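DUF5624 domain-containing protein (Legionella pneumophila subsp. pneumophila, PDB 4JX2) is of unknown function but is a putative secreted protein, found as two subunits, that combines a largely helical region with a small mixed beta sheet in a new arrangement. Local coordinates at residues T111-I116 with F231-L236; I119-M124 with N225-T230; Y297-A302 with N323-A328. All coordinates share one frame; numbering follows the deposited sequence.

Contact 1. Residues T111-I116 with F231-L236; sequences TEMTAI and FMLTAL
Met113, a selenomethionine, fills the close side of this helix pair by lying over Leu233 and Thr234. Its CB and CG run alongside the Thr234 hydroxyl, with CB 3.3 Å from OG1, the two side chains passing in opposite directions. The bend at CB-CG (chi2 47°) puts SE beside the leucine, Met113 SE 3.9 Å from Leu233 CD1, and a second bend (chi3 50°) carries the methyl CE away from it. Trp171 and Ile182 of helix 175-197 also touch Met113.

The flank formed by Thr114 is looser and holds a water. Thr114 OG1 comes no nearer to Thr234 than 4.3 Å, at CG2, and the water sits between the two hydroxyls. It donates a hydrogen bond of 2.7 Å to Thr234 OG1 and a weak one of 3.5 Å to Thr114 OG1. Each hydroxyl is also bonded to its own helix, Thr114 OG1 to Phe110 O and Thr234 OG1 to Thr230 O, so these polar atoms are satisfied without a direct bond across the interface. Tyr38 of the second subunit packs on Thr114 as well.

The segment axes approach to 9.2 Å with 156° between their directions. This is the arrangement of a near-antiparallel helix pair, here joining helix 110-117 to helix 223-247 in the helical part of the chain.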
loop_
_atom_site.group_PDB
_atom_site.type_symbol
_atom_site.label_atom_id
_atom_site.label_comp_id
_atom_site.label_asym_id
_atom_site.label_seq_id
_atom_site.Cartn_x
_atom_site.Cartn_y
_atom_site.Cartn_z
ATOM N N THR A 111 -24.380 11.737 -2.429
ATOM C CA THR A 111 -24.709 12.147 -1.069
ATOM C C THR A 111 -26.032 11.512 -0.683
ATOM O O THR A 111 -26.101 10.863 0.361
ATOM C CB THR A 111 -24.730 13.680 -0.991
ATOM O OG1 THR A 111 -23.424 14.160 -1.316
ATOM C CG2 THR A 111 -25.144 14.205 0.379
ATOM N N GLU A 112 -27.048 11.638 -1.565
ATOM C CA GLU A 112 -28.403 11.111 -1.398
ATOM C C GLU A 112 -28.389 9.613 -1.088
ATOM O O GLU A 112 -28.900 9.201 -0.041
ATOM C CB GLU A 112 -29.258 11.385 -2.653
ATOM C CG GLU A 112 -29.486 12.858 -2.966
ATOM C CD GLU A 112 -28.467 13.565 -3.845
ATOM O OE1 GLU A 112 -27.267 13.210 -3.801
ATOM O OE2 GLU A 112 -28.865 14.524 -4.545
HETATM N N MSE A 113 -27.734 8.825 -1.970
HETATM C CA MSE A 113 -27.624 7.384 -1.866
HETATM C C MSE A 113 -26.726 6.934 -0.713
HETATM O O MSE A 113 -27.088 5.986 -0.011
HETATM C CB MSE A 113 -27.102 6.842 -3.182
HETATM C CG MSE A 113 -27.804 5.580 -3.674
HETATM SE SE MSE A 113 -29.749 5.491 -3.671
HETATM C CE MSE A 113 -30.194 7.116 -4.545
ATOM N N THR A 114 -25.577 7.605 -0.498
ATOM C CA THR A 114 -24.620 7.263 0.569
ATOM C C THR A 114 -25.253 7.500 1.948
ATOM O O THR A 114 -25.053 6.674 2.831
ATOM C CB THR A 114 -23.297 8.033 0.379
ATOM O OG1 THR A 114 -22.755 7.658 -0.888
ATOM C CG2 THR A 114 -22.272 7.751 1.455
ATOM N N ALA A 115 -26.033 8.594 2.107
ATOM C CA ALA A 115 -26.736 8.946 3.334
ATOM C C ALA A 115 -27.648 7.805 3.792
ATOM O O ALA A 115 -27.678 7.490 4.978
ATOM C CB ALA A 115 -27.549 10.235 3.134
ATOM N N ILE A 116 -28.363 7.172 2.850
ATOM C CA ILE A 116 -29.256 6.038 3.142
ATOM C C ILE A 116 -28.417 4.766 3.497
ATOM O O ILE A 116 -28.757 4.095 4.470
ATOM C CB ILE A 116 -30.288 5.791 1.981
ATOM C CG1 ILE A 116 -31.196 7.031 1.762
ATOM C CG2 ILE A 116 -31.121 4.494 2.186
ATOM C CD1 ILE A 116 -32.113 7.491 2.983
ATOM N N PHE A 231 -25.604 0.821 -2.390
ATOM C CA PHE A 231 -24.195 0.756 -2.783
ATOM C C PHE A 231 -24.080 0.494 -4.301
ATOM O O PHE A 231 -23.274 1.134 -4.994
ATOM C CB PHE A 231 -23.434 -0.330 -1.983
ATOM C CG PHE A 231 -23.001 0.055 -0.585
ATOM C CD1 PHE A 231 -22.398 1.279 -0.338
ATOM C CD2 PHE A 231 -23.134 -0.840 0.474
ATOM C CE1 PHE A 231 -21.966 1.616 0.957
ATOM C CE2 PHE A 231 -22.741 -0.487 1.775
ATOM C CZ PHE A 231 -22.138 0.730 2.002
HETATM N N MSE A 232 -24.913 -0.439 -4.807
HETATM C CA MSE A 232 -25.012 -0.794 -6.220
HETATM C C MSE A 232 -25.342 0.425 -7.086
HETATM O O MSE A 232 -24.774 0.578 -8.161
HETATM C CB MSE A 232 -26.105 -1.857 -6.431
HETATM C CG MSE A 232 -25.686 -3.250 -6.080
HETATM SE SE MSE A 232 -24.384 -4.036 -7.278
HETATM C CE MSE A 232 -24.149 -5.792 -6.447
ATOM N N LEU A 233 -26.269 1.276 -6.635
ATOM C CA LEU A 233 -26.705 2.424 -7.430
ATOM C C LEU A 233 -25.656 3.487 -7.473
ATOM O O LEU A 233 -25.511 4.159 -8.490
ATOM C CB LEU A 233 -28.032 2.999 -6.924
ATOM C CG LEU A 233 -29.274 2.085 -7.070
ATOM C CD1 LEU A 233 -30.406 2.643 -6.278
ATOM C CD2 LEU A 233 -29.682 1.902 -8.529
ATOM N N THR A 234 -24.902 3.611 -6.386
ATOM C CA THR A 234 -23.798 4.547 -6.227
ATOM C C THR A 234 -22.685 4.138 -7.195
ATOM O O THR A 234 -22.202 5.006 -7.922
ATOM C CB THR A 234 -23.352 4.592 -4.755
ATOM O OG1 THR A 234 -24.433 5.051 -3.931
ATOM C CG2 THR A 234 -22.191 5.497 -4.538
ATOM N N ALA A 235 -22.301 2.828 -7.233
ATOM C CA ALA A 235 -21.284 2.284 -8.146
ATOM C C ALA A 235 -21.697 2.517 -9.602
ATOM O O ALA A 235 -20.908 3.037 -10.395
ATOM C CB ALA A 235 -21.099 0.791 -7.898
ATOM N N LEU A 236 -22.957 2.156 -9.929
ATOM C CA LEU A 236 -23.547 2.298 -11.245
ATOM C C LEU A 236 -23.505 3.760 -11.709
ATOM O O LEU A 236 -23.096 3.997 -12.838
ATOM C CB LEU A 236 -24.992 1.758 -11.239
ATOM C CG LEU A 236 -25.845 1.922 -12.514
ATOM C CD1 LEU A 236 -25.187 1.259 -13.743
ATOM C CD2 LEU A 236 -27.272 1.380 -12.289
HETATM O O HOH W 1 -23.757 4.387 -1.393
#

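Contact 2. Residues I119-M124 with N225-T230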
loop_
_atom_site.group_PDB
_atom_site.type_symbol
_atom_site.label_atom_id
_atom_site.label_comp_id
_atom_site.label_asym_id
_atom_site.label_seq_id
_atom_site.Cartn_x
_atom_site.Cartn_y
_atom_site.Cartn_z
ATOM N N ILE A 119 -26.937 4.441 7.172
ATOM C CA ILE A 119 -27.861 4.291 8.306
ATOM C C ILE A 119 -27.483 3.021 9.104
ATOM O O ILE A 119 -27.419 3.092 10.340
ATOM C CB ILE A 119 -29.339 4.327 7.828
ATOM C CG1 ILE A 119 -29.711 5.783 7.463
ATOM C CG2 ILE A 119 -30.309 3.721 8.864
ATOM C CD1 ILE A 119 -31.050 5.964 6.705
ATOM N N GLY A 120 -27.157 1.934 8.389
ATOM C CA GLY A 120 -26.703 0.674 8.979
ATOM C C GLY A 120 -25.457 0.870 9.829
ATOM O O GLY A 120 -25.526 0.698 11.055
ATOM N N PRO A 121 -24.316 1.333 9.225
ATOM C CA PRO A 121 -23.090 1.577 10.026
ATOM C C PRO A 121 -23.298 2.561 11.178
ATOM O O PRO A 121 -22.748 2.338 12.259
ATOM C CB PRO A 121 -22.106 2.140 8.997
ATOM C CG PRO A 121 -22.553 1.524 7.707
ATOM C CD PRO A 121 -24.045 1.526 7.782
ATOM N N ALA A 122 -24.111 3.626 10.964
ATOM C CA ALA A 122 -24.448 4.615 12.011
ATOM C C ALA A 122 -25.062 3.928 13.236
ATOM O O ALA A 122 -24.610 4.163 14.365
ATOM C CB ALA A 122 -25.411 5.660 11.468
ATOM N N LEU A 123 -26.057 3.041 13.001
ATOM C CA LEU A 123 -26.734 2.306 14.061
ATOM C C LEU A 123 -25.784 1.333 14.760
ATOM O O LEU A 123 -25.848 1.209 15.994
ATOM C CB LEU A 123 -27.978 1.592 13.527
ATOM C CG LEU A 123 -29.203 2.485 13.326
ATOM C CD1 LEU A 123 -30.301 1.737 12.624
ATOM C CD2 LEU A 123 -29.701 3.090 14.663
HETATM N N MSE A 124 -24.872 0.691 13.985
HETATM C CA MSE A 124 -23.834 -0.220 14.515
HETATM C C MSE A 124 -22.912 0.532 15.491
HETATM O O MSE A 124 -22.644 0.056 16.598
HETATM C CB MSE A 124 -23.003 -0.832 13.382
HETATM C CG MSE A 124 -23.737 -1.860 12.569
HETATM SE SE MSE A 124 -22.726 -2.262 10.930
HETATM C CE MSE A 124 -24.226 -2.506 9.686
ATOM N N ASN A 225 -30.392 -5.656 2.549
ATOM C CA ASN A 225 -30.718 -5.533 1.121
ATOM C C ASN A 225 -30.709 -4.055 0.668
ATOM O O ASN A 225 -30.253 -3.757 -0.443
ATOM C CB ASN A 225 -32.062 -6.158 0.826
ATOM C CG ASN A 225 -32.115 -7.672 0.904
ATOM O OD1 ASN A 225 -31.572 -8.319 1.820
ATOM N ND2 ASN A 225 -32.859 -8.259 -0.025
ATOM N N VAL A 226 -31.173 -3.136 1.533
ATOM C CA VAL A 226 -31.170 -1.705 1.244
ATOM C C VAL A 226 -29.706 -1.256 1.128
ATOM O O VAL A 226 -29.379 -0.497 0.217
ATOM C CB VAL A 226 -31.978 -0.878 2.286
ATOM C CG1 VAL A 226 -31.721 0.617 2.163
ATOM C CG2 VAL A 226 -33.458 -1.157 2.159
HETATM N N MSE A 227 -28.823 -1.753 2.013
HETATM C CA MSE A 227 -27.407 -1.401 1.971
HETATM C C MSE A 227 -26.761 -1.839 0.675
HETATM O O MSE A 227 -26.050 -1.037 0.088
HETATM C CB MSE A 227 -26.657 -1.965 3.164
HETATM C CG MSE A 227 -26.910 -1.141 4.397
HETATM SE SE MSE A 227 -25.784 -1.613 5.845
HETATM C CE MSE A 227 -26.660 -3.335 6.439
ATOM N N ILE A 228 -27.061 -3.059 0.179
ATOM C CA ILE A 228 -26.497 -3.550 -1.082
ATOM C C ILE A 228 -27.081 -2.742 -2.266
ATOM O O ILE A 228 -26.313 -2.254 -3.098
ATOM C CB ILE A 228 -26.679 -5.086 -1.261
ATOM C CG1 ILE A 228 -26.100 -5.907 -0.055
ATOM C CG2 ILE A 228 -26.108 -5.571 -2.606
ATOM C CD1 ILE A 228 -24.619 -5.512 0.483
ATOM N N GLY A 229 -28.407 -2.568 -2.292
ATOM C CA GLY A 229 -29.097 -1.836 -3.347
ATOM C C GLY A 229 -28.567 -0.431 -3.553
ATOM O O GLY A 229 -28.242 -0.037 -4.673
ATOM N N THR A 230 -28.424 0.317 -2.455
ATOM C CA THR A 230 -27.917 1.695 -2.445
ATOM C C THR A 230 -26.460 1.746 -2.882
ATOM O O THR A 230 -26.127 2.618 -3.677
ATOM C CB THR A 230 -28.091 2.340 -1.075
ATOM O OG1 THR A 230 -27.571 1.467 -0.065
ATOM C CG2 THR A 230 -29.515 2.684 -0.780
#
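Gly120 brings its bare backbone up to the selenium of Met227, with CA 4.0 Å from SE. Having no side chain on this face, the glycine lets the Met227 chain meet the helix surface directly, and the closest pair of CA atoms between the segments, 7.3 Å apart, is that of these two residues. Pro121 follows, in the first turn of helix 119-131, where its ring nitrogen need not donate a bond to a preceding carbonyl. Its CD lies 4.1 Å from Met227 SE, the ring running alongside the selenomethionine chain but pointing the other way, while Phe41 of the second subunit packs against the same proline. The segments form an oblique helix pair, 134° between their directions and segment axes no closer than 10.9 Å, a wide spacing spanned by long unbranched side chains in an interior built of several helices. One turn after Gly120, Met124 extends its chain across the gap. The methyl ends meet tip to tip, Met124 CE 4.1 Å from Met227 CE. Met227 reaches both places because it is extended as far as SE and then bends (chi3 -76°), so that SE serves Gly120 and Pro121 while CE is directed to Met124. Around these ends lie Leu208 and Leu213 of helix 205-213 and Leu377 of helix 366-378, with Phe340 of the second subunit also touching Met124.

Contact 3. Residues Y297-A302 with N323-A328; sequences YITPYA and NTVWGA
Tyr297 presents one ring edge to the face of the Trp326 indole in a T-shaped aromatic pair. The tyrosine ring and the five-membered ring have centroids 5.0 Å apart and planes at 70°. The edge is the CD2-CE2 side: Tyr297 CD2 stands 3.3 Å from Trp326 NE1, and Tyr297 CE2 sits over the indole toward its rim, 3.8 Å from Trp326 CE2. The tryptophan reaches this position by setting CG opposite its own backbone N (chi1 -162°), which swings the indole from the helix flank to the tyrosine. Its N-H is not spent on the tyrosine ring, since NE1 is bonded to Arg295 O, a bond that probably helps to fix the rotation of the indole. The far end of the tyrosine is held too, with OH bonded to Arg333 and His330; the His330 ring in turn stacks on Trp326.

Further along, Val325 spreads its two methyls over two partners. Pointing away from the backbone N (chi1 -176°), Val325 CG1 crosses the Thr299 side chain, 3.6 Å from Thr299 CG2. The other branch, Val325 CG2, faces Ala302 CB at 4.3 Å. Thr299 and Ala302 are the ends of a type I beta turn, closed by the bond from Ala302 N to Thr299 O, which brings both to the same helix residue.

Tyr297 and Thr299 alternate with Ile298 and so face the helix together, and Ile259 of the adjoining parallel strand also touches Val325. This is helix-on-sheet packing of the kind seen in alpha/beta proteins, with helix 315-339 against the strand that is outermost within this chain.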
loop_
_atom_site.group_PDB
_atom_site.type_symbol
_atom_site.label_atom_id
_atom_site.label_comp_id
_atom_site.label_asym_id
_atom_site.label_seq_id
_atom_site.Cartn_x
_atom_site.Cartn_y
_atom_site.Cartn_z
ATOM N N TYR A 297 -0.246 1.431 -11.897
ATOM C CA TYR A 297 0.537 1.471 -10.657
ATOM C C TYR A 297 -0.229 2.174 -9.561
ATOM O O TYR A 297 -0.773 3.254 -9.789
ATOM C CB TYR A 297 1.913 2.152 -10.885
ATOM C CG TYR A 297 2.822 1.380 -11.825
ATOM C CD1 TYR A 297 3.465 0.216 -11.408
ATOM C CD2 TYR A 297 3.012 1.794 -13.140
ATOM C CE1 TYR A 297 4.273 -0.515 -12.275
ATOM C CE2 TYR A 297 3.814 1.067 -14.019
ATOM C CZ TYR A 297 4.455 -0.075 -13.576
ATOM O OH TYR A 297 5.229 -0.803 -14.446
ATOM N N ILE A 298 -0.306 1.534 -8.377
ATOM C CA ILE A 298 -0.923 2.128 -7.199
ATOM C C ILE A 298 0.227 2.772 -6.458
ATOM O O ILE A 298 1.095 2.059 -5.957
ATOM C CB ILE A 298 -1.755 1.139 -6.345
ATOM C CG1 ILE A 298 -2.876 0.487 -7.206
ATOM C CG2 ILE A 298 -2.338 1.870 -5.102
ATOM C CD1 ILE A 298 -3.560 -0.585 -6.591
ATOM N N THR A 299 0.280 4.114 -6.466
ATOM C CA THR A 299 1.366 4.891 -5.882
ATOM C C THR A 299 0.828 5.756 -4.723
ATOM O O THR A 299 0.678 6.975 -4.889
ATOM C CB THR A 299 2.043 5.729 -6.987
ATOM O OG1 THR A 299 1.069 6.594 -7.563
ATOM C CG2 THR A 299 2.693 4.864 -8.071
ATOM N N PRO A 300 0.583 5.164 -3.518
ATOM C CA PRO A 300 -0.022 5.954 -2.430
ATOM C C PRO A 300 0.820 7.134 -1.917
ATOM O O PRO A 300 0.263 8.077 -1.340
ATOM C CB PRO A 300 -0.249 4.915 -1.333
ATOM C CG PRO A 300 -0.390 3.623 -2.076
ATOM C CD PRO A 300 0.683 3.747 -3.125
ATOM N N TYR A 301 2.126 7.121 -2.183
ATOM C CA TYR A 301 2.979 8.188 -1.692
ATOM C C TYR A 301 3.327 9.205 -2.786
ATOM O O TYR A 301 4.115 10.119 -2.537
ATOM C CB TYR A 301 4.217 7.613 -0.999
ATOM C CG TYR A 301 3.860 6.745 0.193
ATOM C CD1 TYR A 301 3.152 7.265 1.280
ATOM C CD2 TYR A 301 4.221 5.401 0.233
ATOM C CE1 TYR A 301 2.798 6.463 2.366
ATOM C CE2 TYR A 301 3.921 4.605 1.338
ATOM C CZ TYR A 301 3.188 5.132 2.393
ATOM O OH TYR A 301 2.890 4.329 3.475
ATOM N N ALA A 302 2.672 9.116 -3.952
ATOM C CA ALA A 302 2.872 10.115 -4.981
ATOM C C ALA A 302 2.336 11.451 -4.481
ATOM O O ALA A 302 1.286 11.492 -3.818
ATOM C CB ALA A 302 2.156 9.713 -6.256
ATOM N N ASN A 323 7.363 10.602 -15.569
ATOM C CA ASN A 323 8.691 10.002 -15.441
ATOM C C ASN A 323 9.065 9.601 -14.006
ATOM O O ASN A 323 9.484 8.466 -13.801
ATOM C CB ASN A 323 9.756 10.942 -16.003
ATOM C CG ASN A 323 9.570 11.316 -17.455
ATOM O OD1 ASN A 323 9.282 12.466 -17.791
ATOM N ND2 ASN A 323 9.739 10.359 -18.351
ATOM N N THR A 324 8.943 10.517 -13.027
ATOM C CA THR A 324 9.341 10.260 -11.644
ATOM C C THR A 324 8.457 9.203 -11.033
ATOM O O THR A 324 8.970 8.327 -10.326
ATOM C CB THR A 324 9.335 11.554 -10.819
ATOM O OG1 THR A 324 9.996 12.590 -11.553
ATOM C CG2 THR A 324 9.972 11.388 -9.438
ATOM N N VAL A 325 7.142 9.271 -11.289
ATOM C CA VAL A 325 6.211 8.302 -10.721
ATOM C C VAL A 325 6.073 7.092 -11.657
ATOM O O VAL A 325 6.712 6.077 -11.400
ATOM C CB VAL A 325 4.841 8.908 -10.321
ATOM C CG1 VAL A 325 3.964 7.860 -9.659
ATOM C CG2 VAL A 325 5.034 10.083 -9.373
ATOM N N TRP A 326 5.313 7.216 -12.755
ATOM C CA TRP A 326 5.014 6.115 -13.668
ATOM C C TRP A 326 6.269 5.474 -14.292
ATOM O O TRP A 326 6.435 4.253 -14.186
ATOM C CB TRP A 326 4.010 6.548 -14.760
ATOM C CG TRP A 326 3.373 5.367 -15.432
ATOM C CD1 TRP A 326 2.286 4.662 -14.999
ATOM C CD2 TRP A 326 3.892 4.648 -16.560
ATOM N NE1 TRP A 326 2.073 3.571 -15.812
ATOM C CE2 TRP A 326 3.064 3.518 -16.757
ATOM C CE3 TRP A 326 4.997 4.835 -17.410
ATOM C CZ2 TRP A 326 3.282 2.599 -17.792
ATOM C CZ3 TRP A 326 5.215 3.916 -18.427
ATOM C CH2 TRP A 326 4.355 2.826 -18.622
ATOM N N GLY A 327 7.116 6.302 -14.917
ATOM C CA GLY A 327 8.330 5.901 -15.630
ATOM C C GLY A 327 9.305 5.052 -14.844
ATOM O O GLY A 327 9.792 4.045 -15.357
ATOM N N ALA A 328 9.617 5.467 -13.602
ATOM C CA ALA A 328 10.545 4.774 -12.705
ATOM C C ALA A 328 10.040 3.354 -12.366
ATOM O O ALA A 328 10.831 2.406 -12.456
ATOM C CB ALA A 328 10.745 5.585 -11.443
#

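All three contacts are buried, and each has the second subunit close by. Contact 1 is the most central, its centre about 12 Å from that of the chain, with contact 2 at about 17 Å and contact 3 at about 19 Å. Contacts 1 and 2 share helix 223-247, pairing it with the successive helices 110-117 and 119-131, and meet where Ile116 packs on Thr230 and Val226. Both rely on selenomethionine chains, but contact 1 admits a water between threonines whereas contact 2 is wholly apolar. Contact 3 stands apart, across the centre of the chain from contact 2, and joins helix to sheet through an aromatic pair and small side chains, two of them beta-branched.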